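Local coordinates for DUF574 domain-containing protein (Thermobifida fusca, PDB 2QE6) that binds S-adenosylmethionine in a Rossmann-like fold and is probably a methyltransferase, though its substrate is not established, at residues E60-F71 / T244-P252; L192-T200 / W220-F231. The protein carries 1 engineered substitution. All blocks are in the same frame, centred on the assembly; numbering follows the deposited sequence.

How the interactions relate
Strand 191-197 has interaction 2 on one face and helix 54-75 of interaction 1 on the other, a worked case of one strand relating the packing on both faces of a Rossmann-like sheet. Interaction 2 lays 220-231 against L192, M194 and S196. F193 and T195 point to the other face, where F193 packs on V64 and G68 of interaction 1 and T195 OG1 is hydrogen-bonded to N61 OD1 (2.6 Å). The two centres are about 16 Å apart. Along the chain the order is 60-71, 192-200, 220-231, 244-252. Through F193, T195 and the loop after strand 235-243, helix 54-75, which contacts the cofactor, is fixed on the sheet.

Interaction 1 of 2, residues E60-F71 / T244-P252; sequences ENRKVLVRGVRF and TALWRPDEP. With SAM (S-adenosylmethionine), chain F.
R67 of helix 54-75 turns its guanidinium onto the 244-252 backbone, one arginine gathering several carbonyls. R67 NE and R67 NH2 close side-on upon W247 O, at 2.9 Å and 2.8 Å, with that oxygen 2° out of the guanidinium plane. R67 NE adds a weak bond to R248 O, and T244 O lies in the guanidinium plane 2.9 Å from R67 NH2, on the flank turned toward NH1. The bend at chi3 (-54°) swings the group there. An alanine here would strip W247 O of both donors, and the turn would probably be freer to shift.

D250 OD2 is met on the anti side by R70 NH2 at 2.7 Å, a salt bridge, while a water joins D250 OD1 to R67 NH1. K63 NZ bonds weakly to E60 OE2 and makes a long salt bridge to E251 OE2.

Beneath, V64 CG2 touches W247 CB (3.7 Å) and W247 CZ3 meets G68 CA (3.8 Å). The indole points its edge at the F71 face, offset, with planes 75° apart. R248 makes an off-centre cation-pi contact, its CZ 4.5 Å from the F71 centroid, and its NE bonds E238 O.

N61 ND2 (weakly) and R62 NH1 (2.7 Å to SAM O) bind the cofactor carboxylate; Y27 OH also bonds N61 ND2, and T195 holds N61 OD1. A sheet-packed helix gripping this carboxylate is consistent with the S-adenosylmethionine site of a Rossmann-like methyltransferase.

Interaction 2 of 2, residues L192-T200 / W220-F231; sequences LFMTSLVDT and WARTPEEIERQF
M194, deposited as selenomethionine, reaches from strand 191-197 to F231 and illustrates how a flexible chain can seat its terminal methyl on an aromatic face. Its CB already touches the ring at F231 CZ (4.1 Å). With CG anti to the carbonyl carbon (chi1 -49°), the chain leaves the strand toward 220-231, and M194 SE rides high above the ring in a distant Met-aromatic contact, 5.2 Å from the F231 centroid. A bend at chi3 then carries M194 CE down over the face, 3.7 Å from the F231 centroid and 16° off its normal, a CH-pi contact. The same M194 methyl also presses on Q230 CB at 3.5 Å. L192 completes the setting: its O lies in plane at the ring edge, near F231 CE2, and its CD2 packs beside CD2 of F231.

This is the strand-to-helix packing of a beta-alpha-beta crossover, since the chain passes through helices 203-216 and 224-229 on its way to strand 235-243, which runs parallel to 191-197. Strand 192-197 and helix 224-229 lie 9.9 Å apart at their axes and run nearly antiparallel, at 151°.

At the far end, beyond S196 CB and V198 CG2, which both meet I227 CD1, the backbones bridge. R222 N bonds L197 O at 3.2 Å, and D199 N bonds R222 O at 2.9 Å from above the carbonyl plane. L197 O also accepts from S196 OG, which arrives from the opposite face of that carbonyl. T223 OG1 N-caps helix 224-229 by accepting from E226 N (3.0 Å), and P224 CG rests against T200 CG2.

Interaction 1 of 2, residues E60-F71 / T244-P252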
loop_
_atom_site.group_PDB
_atom_site.type_symbol
_atom_site.label_atom_id
_atom_site.label_comp_id
_atom_site.label_asym_id
_atom_site.label_seq_id
_atom_site.Cartn_x
_atom_site.Cartn_y
_atom_site.Cartn_z
ATOM N N GLU A 60 -1.508 11.235 4.464
ATOM C CA GLU A 60 -2.785 11.086 3.801
ATOM C C GLU A 60 -2.965 9.675 3.242
ATOM O O GLU A 60 -4.077 9.183 3.190
ATOM C CB GLU A 60 -2.950 12.098 2.671
ATOM C CG GLU A 60 -3.149 13.527 3.165
ATOM C CD GLU A 60 -4.321 13.714 4.115
ATOM O OE1 GLU A 60 -5.331 12.961 4.045
ATOM O OE2 GLU A 60 -4.231 14.661 4.930
ATOM N N ASN A 61 -1.881 9.043 2.810
ATOM C CA ASN A 61 -1.943 7.668 2.309
ATOM C C ASN A 61 -2.288 6.695 3.433
ATOM O O ASN A 61 -3.140 5.814 3.270
ATOM C CB ASN A 61 -0.621 7.308 1.626
ATOM C CG ASN A 61 -0.691 6.022 0.898
ATOM O OD1 ASN A 61 -1.495 5.843 -0.015
ATOM N ND2 ASN A 61 0.170 5.110 1.276
ATOM N N ARG A 62 -1.684 6.889 4.599
ATOM C CA ARG A 62 -2.081 6.086 5.762
ATOM C C ARG A 62 -3.519 6.317 6.178
ATOM O O ARG A 62 -4.200 5.371 6.499
ATOM C CB ARG A 62 -1.160 6.329 6.953
ATOM C CG ARG A 62 0.265 5.894 6.659
ATOM C CD ARG A 62 0.325 4.458 6.158
ATOM N NE ARG A 62 -0.235 3.541 7.160
ATOM C CZ ARG A 62 -0.055 2.223 7.178
ATOM N NH1 ARG A 62 0.661 1.624 6.238
ATOM N NH2 ARG A 62 -0.600 1.503 8.163
ATOM N N LYS A 63 -3.968 7.562 6.193
ATOM C CA LYS A 63 -5.356 7.865 6.506
ATOM C C LYS A 63 -6.337 7.235 5.483
ATOM O O LYS A 63 -7.376 6.758 5.870
ATOM C CB LYS A 63 -5.587 9.383 6.588
ATOM C CG LYS A 63 -4.978 10.128 7.807
ATOM C CD LYS A 63 -5.174 11.629 7.572
ATOM C CE LYS A 63 -4.930 12.509 8.750
ATOM N NZ LYS A 63 -4.997 13.941 8.253
ATOM N N VAL A 64 -6.037 7.241 4.179
ATOM C CA VAL A 64 -6.950 6.585 3.235
ATOM C C VAL A 64 -6.897 5.071 3.359
ATOM O O VAL A 64 -7.889 4.398 3.094
ATOM C CB VAL A 64 -6.707 7.004 1.736
ATOM C CG1 VAL A 64 -5.503 6.353 1.168
ATOM C CG2 VAL A 64 -7.929 6.701 0.900
ATOM N N LEU A 65 -5.748 4.529 3.750
ATOM C CA LEU A 65 -5.634 3.103 4.020
ATOM C C LEU A 65 -6.650 2.729 5.091
ATOM O O LEU A 65 -7.399 1.770 4.942
ATOM C CB LEU A 65 -4.222 2.719 4.483
ATOM C CG LEU A 65 -3.912 1.255 4.861
ATOM C CD1 LEU A 65 -2.408 1.081 4.695
ATOM C CD2 LEU A 65 -4.376 0.886 6.287
ATOM N N VAL A 66 -6.672 3.503 6.163
ATOM C CA VAL A 66 -7.597 3.230 7.276
ATOM C C VAL A 66 -9.072 3.340 6.840
ATOM O O VAL A 66 -9.893 2.445 7.114
ATOM C CB VAL A 66 -7.313 4.175 8.478
ATOM C CG1 VAL A 66 -8.434 4.080 9.509
ATOM C CG2 VAL A 66 -5.949 3.850 9.147
ATOM N N ARG A 67 -9.419 4.446 6.187
ATOM C CA ARG A 67 -10.773 4.637 5.674
ATOM C C ARG A 67 -11.191 3.532 4.695
ATOM O O ARG A 67 -12.340 3.095 4.710
ATOM C CB ARG A 67 -10.949 6.026 5.023
ATOM C CG ARG A 67 -10.712 7.203 5.959
ATOM C CD ARG A 67 -11.312 8.514 5.455
ATOM N NE ARG A 67 -10.862 8.840 4.107
ATOM C CZ ARG A 67 -9.666 9.352 3.818
ATOM N NH1 ARG A 67 -8.778 9.603 4.780
ATOM N NH2 ARG A 67 -9.337 9.606 2.553
ATOM N N GLY A 68 -10.276 3.107 3.829
ATOM C CA GLY A 68 -10.583 2.079 2.847
ATOM C C GLY A 68 -10.733 0.701 3.475
ATOM O O GLY A 68 -11.633 -0.041 3.157
ATOM N N VAL A 69 -9.852 0.357 4.398
ATOM C CA VAL A 69 -9.952 -0.930 5.060
ATOM C C VAL A 69 -11.227 -0.972 5.897
ATOM O O VAL A 69 -11.889 -1.987 5.945
ATOM C CB VAL A 69 -8.692 -1.251 5.864
ATOM C CG1 VAL A 69 -8.891 -2.465 6.687
ATOM C CG2 VAL A 69 -7.504 -1.410 4.920
ATOM N N ARG A 70 -11.567 0.134 6.557
ATOM C CA ARG A 70 -12.808 0.223 7.326
ATOM C C ARG A 70 -14.029 0.035 6.422
ATOM O O ARG A 70 -14.978 -0.644 6.794
ATOM C CB ARG A 70 -12.897 1.560 8.072
ATOM C CG ARG A 70 -14.115 1.675 8.979
ATOM C CD ARG A 70 -14.187 3.015 9.697
ATOM N NE ARG A 70 -14.300 4.129 8.755
ATOM C CZ ARG A 70 -13.524 5.210 8.736
ATOM N NH1 ARG A 70 -12.546 5.367 9.621
ATOM N NH2 ARG A 70 -13.743 6.148 7.822
ATOM N N PHE A 71 -14.004 0.628 5.222
ATOM C CA PHE A 71 -15.084 0.420 4.247
ATOM C C PHE A 71 -15.191 -1.066 3.869
ATOM O O PHE A 71 -16.272 -1.666 3.892
ATOM C CB PHE A 71 -14.866 1.281 2.985
ATOM C CG PHE A 71 -15.633 0.807 1.781
ATOM C CD1 PHE A 71 -16.974 1.084 1.642
ATOM C CD2 PHE A 71 -14.991 0.123 0.758
ATOM C CE1 PHE A 71 -17.693 0.636 0.516
ATOM C CE2 PHE A 71 -15.706 -0.344 -0.348
ATOM C CZ PHE A 71 -17.046 -0.079 -0.469
ATOM N N THR A 244 -5.906 11.210 -2.706
ATOM C CA THR A 244 -6.109 10.385 -1.526
ATOM C C THR A 244 -7.004 11.040 -0.433
ATOM O O THR A 244 -7.847 10.346 0.137
ATOM C CB THR A 244 -4.728 9.867 -0.928
ATOM O OG1 THR A 244 -3.840 10.978 -0.697
ATOM C CG2 THR A 244 -4.053 8.879 -1.866
ATOM N N ALA A 245 -6.859 12.343 -0.164
ATOM C CA ALA A 245 -7.635 13.007 0.891
ATOM C C ALA A 245 -9.149 13.145 0.536
ATOM O O ALA A 245 -9.979 13.402 1.413
ATOM C CB ALA A 245 -7.051 14.363 1.183
ATOM N N LEU A 246 -9.459 13.003 -0.761
ATOM C CA LEU A 246 -10.812 13.129 -1.290
ATOM C C LEU A 246 -11.563 11.786 -1.307
ATOM O O LEU A 246 -12.751 11.740 -1.632
ATOM C CB LEU A 246 -10.755 13.716 -2.722
ATOM C CG LEU A 246 -10.164 15.116 -2.911
ATOM C CD1 LEU A 246 -10.245 15.588 -4.389
ATOM C CD2 LEU A 246 -10.841 16.142 -2.011
ATOM N N TRP A 247 -10.894 10.692 -0.947
ATOM C CA TRP A 247 -11.549 9.383 -1.000
ATOM C C TRP A 247 -12.347 9.147 0.271
ATOM O O TRP A 247 -11.765 8.887 1.307
ATOM C CB TRP A 247 -10.555 8.229 -1.256
ATOM C CG TRP A 247 -11.280 6.945 -1.656
ATOM C CD1 TRP A 247 -11.538 6.532 -2.913
ATOM C CD2 TRP A 247 -11.851 5.954 -0.780
ATOM N NE1 TRP A 247 -12.233 5.349 -2.889
ATOM C CE2 TRP A 247 -12.449 4.976 -1.594
ATOM C CE3 TRP A 247 -11.939 5.820 0.592
ATOM C CZ2 TRP A 247 -13.114 3.877 -1.075
ATOM C CZ3 TRP A 247 -12.609 4.718 1.115
ATOM C CH2 TRP A 247 -13.174 3.765 0.284
ATOM N N ARG A 248 -13.679 9.239 0.160
ATOM C CA ARG A 248 -14.578 9.101 1.297
ATOM C C ARG A 248 -14.025 9.680 2.570
ATOM O O ARG A 248 -13.787 8.956 3.533
ATOM C CB ARG A 248 -14.931 7.616 1.516
ATOM C CG ARG A 248 -15.549 6.975 0.275
ATOM C CD ARG A 248 -16.329 5.724 0.602
ATOM N NE ARG A 248 -16.870 5.143 -0.623
ATOM C CZ ARG A 248 -17.916 4.333 -0.664
ATOM N NH1 ARG A 248 -18.527 3.969 0.461
ATOM N NH2 ARG A 248 -18.338 3.871 -1.830
ATOM N N PRO A 249 -13.868 11.003 2.616
ATOM C CA PRO A 249 -13.279 11.649 3.777
ATOM C C PRO A 249 -14.187 11.555 4.994
ATOM O O PRO A 249 -15.402 11.505 4.840
ATOM C CB PRO A 249 -13.110 13.110 3.343
ATOM C CG PRO A 249 -13.885 13.285 2.158
ATOM C CD PRO A 249 -14.268 11.956 1.583
ATOM N N ASP A 250 -13.615 11.490 6.185
ATOM C CA ASP A 250 -14.441 11.477 7.398
ATOM C C ASP A 250 -14.140 12.713 8.256
ATOM O O ASP A 250 -14.141 12.679 9.481
ATOM C CB ASP A 250 -14.357 10.125 8.161
ATOM C CG ASP A 250 -12.944 9.691 8.502
ATOM O OD1 ASP A 250 -12.029 10.529 8.584
ATOM O OD2 ASP A 250 -12.752 8.483 8.713
ATOM N N GLU A 251 -13.982 13.832 7.563
ATOM C CA GLU A 251 -13.300 15.018 8.072
ATOM C C GLU A 251 -13.418 15.993 6.898
ATOM O O GLU A 251 -13.348 15.568 5.745
ATOM C CB GLU A 251 -11.853 14.625 8.437
ATOM C CG GLU A 251 -10.742 15.683 8.458
ATOM C CD GLU A 251 -9.346 15.028 8.653
ATOM O OE1 GLU A 251 -9.188 14.230 9.613
ATOM O OE2 GLU A 251 -8.416 15.290 7.844
ATOM N N PRO A 252 -13.646 17.289 7.168
ATOM C CA PRO A 252 -14.044 18.129 6.031
ATOM C C PRO A 252 -12.873 18.368 5.070
ATOM O O PRO A 252 -11.711 18.481 5.508
ATOM C CB PRO A 252 -14.512 19.443 6.698
ATOM C CG PRO A 252 -14.518 19.175 8.195
ATOM C CD PRO A 252 -13.533 18.073 8.413
HETATM N N SAM F . 1.438 -0.220 1.717
HETATM C CA SAM F . 2.010 0.704 2.774
HETATM C C SAM F . 1.235 2.004 2.773
HETATM O O SAM F . 1.161 2.681 3.792
HETATM O OXT SAM F . 0.696 2.406 1.733
HETATM C CB SAM F . 3.496 1.080 2.619
HETATM C CG SAM F . 3.862 1.886 1.363
HETATM S SD SAM F . 5.643 2.151 1.079
HETATM C CE SAM F . 6.210 1.274 2.557
HETATM C "C5'" SAM F . 5.850 0.810 -0.111
HETATM C "C4'" SAM F . 6.091 -0.632 0.354
HETATM O "O4'" SAM F . 5.989 -1.515 -0.768
HETATM C "C3'" SAM F . 7.488 -0.877 0.947
HETATM O "O3'" SAM F . 7.406 -1.505 2.214
HETATM C "C2'" SAM F . 8.239 -1.736 -0.059
HETATM O "O2'" SAM F . 9.281 -2.546 0.498
HETATM C "C1'" SAM F . 7.060 -2.468 -0.693
HETATM N N9 SAM F . 7.419 -2.948 -2.028
HETATM C C8 SAM F . 7.772 -2.218 -3.162
HETATM N N7 SAM F . 8.011 -3.090 -4.177
HETATM C C5 SAM F . 7.795 -4.356 -3.698
HETATM C C6 SAM F . 7.870 -5.612 -4.318
HETATM N N6 SAM F . 8.248 -5.695 -5.624
HETATM N N1 SAM F . 7.575 -6.723 -3.547
HETATM C C2 SAM F . 7.201 -6.621 -2.192
HETATM N N3 SAM F . 7.136 -5.374 -1.577
HETATM C C4 SAM F . 7.421 -4.272 -2.344
HETATM O O HOH W 1 -7.432 13.937 5.293
HETATM O O HOH W 2 -9.149 10.071 7.858
HETATM O O HOH W 3 -14.929 7.138 4.947
HETATM O O HOH W 4 -10.217 7.203 9.653
#

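Interaction 2 of 2, residues L192-T200 / W220-F231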
loop_
_atom_site.group_PDB
_atom_site.type_symbol
_atom_site.label_atom_id
_atom_site.label_comp_id
_atom_site.label_asym_id
_atom_site.label_seq_id
_atom_site.Cartn_x
_atom_site.Cartn_y
_atom_site.Cartn_z
ATOM N N LEU A 192 -10.236 -4.732 -5.249
ATOM C CA LEU A 192 -8.857 -4.279 -5.392
ATOM C C LEU A 192 -8.769 -2.836 -4.884
ATOM O O LEU A 192 -9.518 -1.973 -5.352
ATOM C CB LEU A 192 -8.433 -4.323 -6.859
ATOM C CG LEU A 192 -6.990 -3.942 -7.216
ATOM C CD1 LEU A 192 -5.999 -4.859 -6.559
ATOM C CD2 LEU A 192 -6.849 -3.935 -8.763
ATOM N N PHE A 193 -7.906 -2.606 -3.898
ATOM C CA PHE A 193 -7.683 -1.276 -3.267
ATOM C C PHE A 193 -6.221 -0.893 -3.579
ATOM O O PHE A 193 -5.296 -1.598 -3.179
ATOM C CB PHE A 193 -7.958 -1.423 -1.757
ATOM C CG PHE A 193 -7.719 -0.192 -0.906
ATOM C CD1 PHE A 193 -7.616 1.085 -1.438
ATOM C CD2 PHE A 193 -7.696 -0.328 0.492
ATOM C CE1 PHE A 193 -7.464 2.203 -0.618
ATOM C CE2 PHE A 193 -7.517 0.785 1.316
ATOM C CZ PHE A 193 -7.422 2.065 0.752
HETATM N N MSE A 194 -6.006 0.175 -4.360
HETATM C CA MSE A 194 -4.665 0.636 -4.636
HETATM C C MSE A 194 -4.521 2.135 -4.419
HETATM O O MSE A 194 -5.495 2.885 -4.553
HETATM C CB MSE A 194 -4.300 0.352 -6.105
HETATM C CG MSE A 194 -4.597 -1.072 -6.522
HETATM SE SE MSE A 194 -3.711 -1.519 -8.192
HETATM C CE MSE A 194 -4.927 -0.685 -9.484
ATOM N N THR A 195 -3.304 2.586 -4.120
ATOM C CA THR A 195 -3.018 4.014 -4.160
ATOM C C THR A 195 -1.725 4.158 -4.958
ATOM O O THR A 195 -0.970 3.208 -5.093
ATOM C CB THR A 195 -2.937 4.672 -2.797
ATOM O OG1 THR A 195 -1.682 4.340 -2.174
ATOM C CG2 THR A 195 -4.130 4.278 -1.935
ATOM N N SER A 196 -1.461 5.345 -5.452
ATOM C CA SER A 196 -0.362 5.527 -6.382
ATOM C C SER A 196 0.023 6.991 -6.425
ATOM O O SER A 196 -0.836 7.854 -6.418
ATOM C CB SER A 196 -0.779 5.127 -7.779
ATOM O OG SER A 196 0.297 5.356 -8.737
ATOM N N LEU A 197 1.322 7.240 -6.526
ATOM C CA LEU A 197 1.829 8.482 -7.024
ATOM C C LEU A 197 1.174 8.804 -8.368
ATOM O O LEU A 197 1.120 7.949 -9.272
ATOM C CB LEU A 197 3.357 8.356 -7.142
ATOM C CG LEU A 197 4.226 9.533 -7.587
ATOM C CD1 LEU A 197 4.026 10.808 -6.716
ATOM C CD2 LEU A 197 5.655 9.036 -7.549
ATOM N N VAL A 198 0.710 10.051 -8.523
ATOM C CA VAL A 198 -0.127 10.439 -9.682
ATOM C C VAL A 198 0.600 11.522 -10.465
ATOM O O VAL A 198 1.376 12.282 -9.907
ATOM C CB VAL A 198 -1.579 10.896 -9.257
ATOM C CG1 VAL A 198 -1.563 12.256 -8.564
ATOM C CG2 VAL A 198 -2.535 10.894 -10.479
ATOM N N ASP A 199 0.415 11.528 -11.779
ATOM C CA ASP A 199 0.854 12.627 -12.647
ATOM C C ASP A 199 -0.435 13.323 -13.092
ATOM O O ASP A 199 -1.182 12.798 -13.918
ATOM C CB ASP A 199 1.624 12.107 -13.872
ATOM C CG ASP A 199 2.192 13.212 -14.753
ATOM O OD1 ASP A 199 1.813 14.372 -14.591
ATOM O OD2 ASP A 199 3.003 12.910 -15.639
ATOM N N THR A 200 -0.673 14.516 -12.548
ATOM C CA THR A 200 -1.713 15.409 -13.022
ATOM C C THR A 200 -1.036 16.706 -13.510
ATOM O O THR A 200 -1.626 17.779 -13.456
ATOM C CB THR A 200 -2.769 15.683 -11.938
ATOM O OG1 THR A 200 -2.126 16.198 -10.782
ATOM C CG2 THR A 200 -3.537 14.389 -11.544
ATOM N N TRP A 220 7.170 5.402 -10.492
ATOM C CA TRP A 220 6.453 5.643 -11.756
ATOM C C TRP A 220 5.181 6.415 -11.406
ATOM O O TRP A 220 4.293 5.878 -10.778
ATOM C CB TRP A 220 6.140 4.298 -12.452
ATOM C CG TRP A 220 7.325 3.480 -12.620
ATOM C CD1 TRP A 220 7.813 2.525 -11.780
ATOM C CD2 TRP A 220 8.232 3.561 -13.701
ATOM N NE1 TRP A 220 8.969 2.001 -12.284
ATOM C CE2 TRP A 220 9.258 2.630 -13.460
ATOM C CE3 TRP A 220 8.286 4.351 -14.837
ATOM C CZ2 TRP A 220 10.319 2.453 -14.326
ATOM C CZ3 TRP A 220 9.357 4.168 -15.712
ATOM C CH2 TRP A 220 10.357 3.219 -15.425
ATOM N N ALA A 221 5.133 7.694 -11.742
ATOM C CA ALA A 221 3.915 8.477 -11.515
ATOM C C ALA A 221 2.938 8.207 -12.667
ATOM O O ALA A 221 3.262 8.447 -13.838
ATOM C CB ALA A 221 4.262 9.989 -11.414
ATOM N N ARG A 222 1.743 7.726 -12.356
ATOM C CA ARG A 222 0.767 7.373 -13.410
ATOM C C ARG A 222 -0.341 8.410 -13.459
ATOM O O ARG A 222 -0.746 8.924 -12.432
ATOM C CB ARG A 222 0.201 5.954 -13.211
ATOM C CG ARG A 222 1.188 4.896 -13.575
ATOM C CD ARG A 222 0.668 3.446 -13.571
ATOM N NE ARG A 222 1.692 2.591 -14.201
ATOM C CZ ARG A 222 2.705 1.968 -13.593
ATOM N NH1 ARG A 222 2.829 1.941 -12.259
ATOM N NH2 ARG A 222 3.568 1.293 -14.335
ATOM N N THR A 223 -0.790 8.759 -14.647
ATOM C CA THR A 223 -1.964 9.623 -14.769
ATOM C C THR A 223 -3.200 9.001 -14.109
ATOM O O THR A 223 -3.244 7.804 -13.905
ATOM C CB THR A 223 -2.317 9.905 -16.208
ATOM O OG1 THR A 223 -2.773 8.694 -16.814
ATOM C CG2 THR A 223 -1.117 10.463 -16.983
ATOM N N PRO A 224 -4.216 9.811 -13.777
ATOM C CA PRO A 224 -5.462 9.209 -13.256
ATOM C C PRO A 224 -6.048 8.111 -14.142
ATOM O O PRO A 224 -6.517 7.119 -13.628
ATOM C CB PRO A 224 -6.400 10.407 -13.148
ATOM C CG PRO A 224 -5.470 11.567 -12.940
ATOM C CD PRO A 224 -4.295 11.285 -13.777
ATOM N N GLU A 225 -5.984 8.279 -15.453
ATOM C CA GLU A 225 -6.527 7.303 -16.376
ATOM C C GLU A 225 -5.694 6.017 -16.368
ATOM O O GLU A 225 -6.238 4.919 -16.460
ATOM C CB GLU A 225 -6.553 7.893 -17.775
ATOM C CG GLU A 225 -7.481 9.145 -17.940
ATOM C CD GLU A 225 -7.050 10.475 -17.205
ATOM O OE1 GLU A 225 -5.842 10.765 -16.959
ATOM O OE2 GLU A 225 -7.975 11.262 -16.872
ATOM N N GLU A 226 -4.369 6.151 -16.278
ATOM C CA GLU A 226 -3.468 4.990 -16.182
ATOM C C GLU A 226 -3.651 4.213 -14.868
ATOM O O GLU A 226 -3.601 2.981 -14.857
ATOM C CB GLU A 226 -2.018 5.414 -16.385
ATOM C CG GLU A 226 -1.708 5.668 -17.847
ATOM C CD GLU A 226 -1.756 4.360 -18.663
ATOM O OE1 GLU A 226 -0.892 3.485 -18.371
ATOM O OE2 GLU A 226 -2.663 4.200 -19.558
ATOM N N ILE A 227 -3.934 4.924 -13.789
ATOM C CA ILE A 227 -4.269 4.268 -12.528
ATOM C C ILE A 227 -5.588 3.495 -12.684
ATOM O O ILE A 227 -5.654 2.297 -12.363
ATOM C CB ILE A 227 -4.348 5.285 -11.355
ATOM C CG1 ILE A 227 -2.970 5.908 -11.118
ATOM C CG2 ILE A 227 -4.893 4.617 -10.127
ATOM C CD1 ILE A 227 -2.929 7.125 -10.212
ATOM N N GLU A 228 -6.621 4.175 -13.189
ATOM C CA GLU A 228 -7.944 3.564 -13.353
ATOM C C GLU A 228 -7.856 2.316 -14.198
ATOM O O GLU A 228 -8.504 1.327 -13.912
ATOM C CB GLU A 228 -8.935 4.503 -14.023
ATOM C CG GLU A 228 -9.355 5.731 -13.209
ATOM C CD GLU A 228 -10.293 6.674 -14.003
ATOM O OE1 GLU A 228 -11.056 6.126 -14.845
ATOM O OE2 GLU A 228 -10.260 7.919 -13.775
ATOM N N ARG A 229 -7.031 2.372 -15.226
ATOM C CA ARG A 229 -6.854 1.256 -16.130
ATOM C C ARG A 229 -6.405 -0.011 -15.430
ATOM O O ARG A 229 -6.722 -1.113 -15.884
ATOM C CB ARG A 229 -5.835 1.634 -17.184
ATOM C CG ARG A 229 -5.668 0.668 -18.307
ATOM C CD ARG A 229 -4.677 1.227 -19.334
ATOM N NE ARG A 229 -4.069 0.088 -19.990
ATOM C CZ ARG A 229 -2.890 -0.446 -19.674
ATOM N NH1 ARG A 229 -2.117 0.086 -18.740
ATOM N NH2 ARG A 229 -2.463 -1.509 -20.341
ATOM N N GLN A 230 -5.645 0.127 -14.360
ATOM C CA GLN A 230 -5.107 -1.045 -13.645
ATOM C C GLN A 230 -6.155 -1.717 -12.769
ATOM O O GLN A 230 -5.922 -2.781 -12.203
ATOM C CB GLN A 230 -3.865 -0.666 -12.841
ATOM C CG GLN A 230 -2.662 -0.324 -13.743
ATOM C CD GLN A 230 -2.287 -1.428 -14.643
ATOM O OE1 GLN A 230 -2.418 -2.604 -14.284
ATOM N NE2 GLN A 230 -1.828 -1.078 -15.872
ATOM N N PHE A 231 -7.330 -1.101 -12.694
ATOM C CA PHE A 231 -8.503 -1.746 -12.112
ATOM C C PHE A 231 -9.219 -2.674 -13.134
ATOM O O PHE A 231 -10.149 -3.364 -12.775
ATOM C CB PHE A 231 -9.448 -0.687 -11.533
ATOM C CG PHE A 231 -8.898 -0.001 -10.296
ATOM C CD1 PHE A 231 -8.088 1.108 -10.406
ATOM C CD2 PHE A 231 -9.158 -0.500 -9.033
ATOM C CE1 PHE A 231 -7.547 1.711 -9.282
ATOM C CE2 PHE A 231 -8.633 0.112 -7.892
ATOM C CZ PHE A 231 -7.840 1.215 -8.015
HETATM O O HOH W 5 1.922 4.283 -10.603
#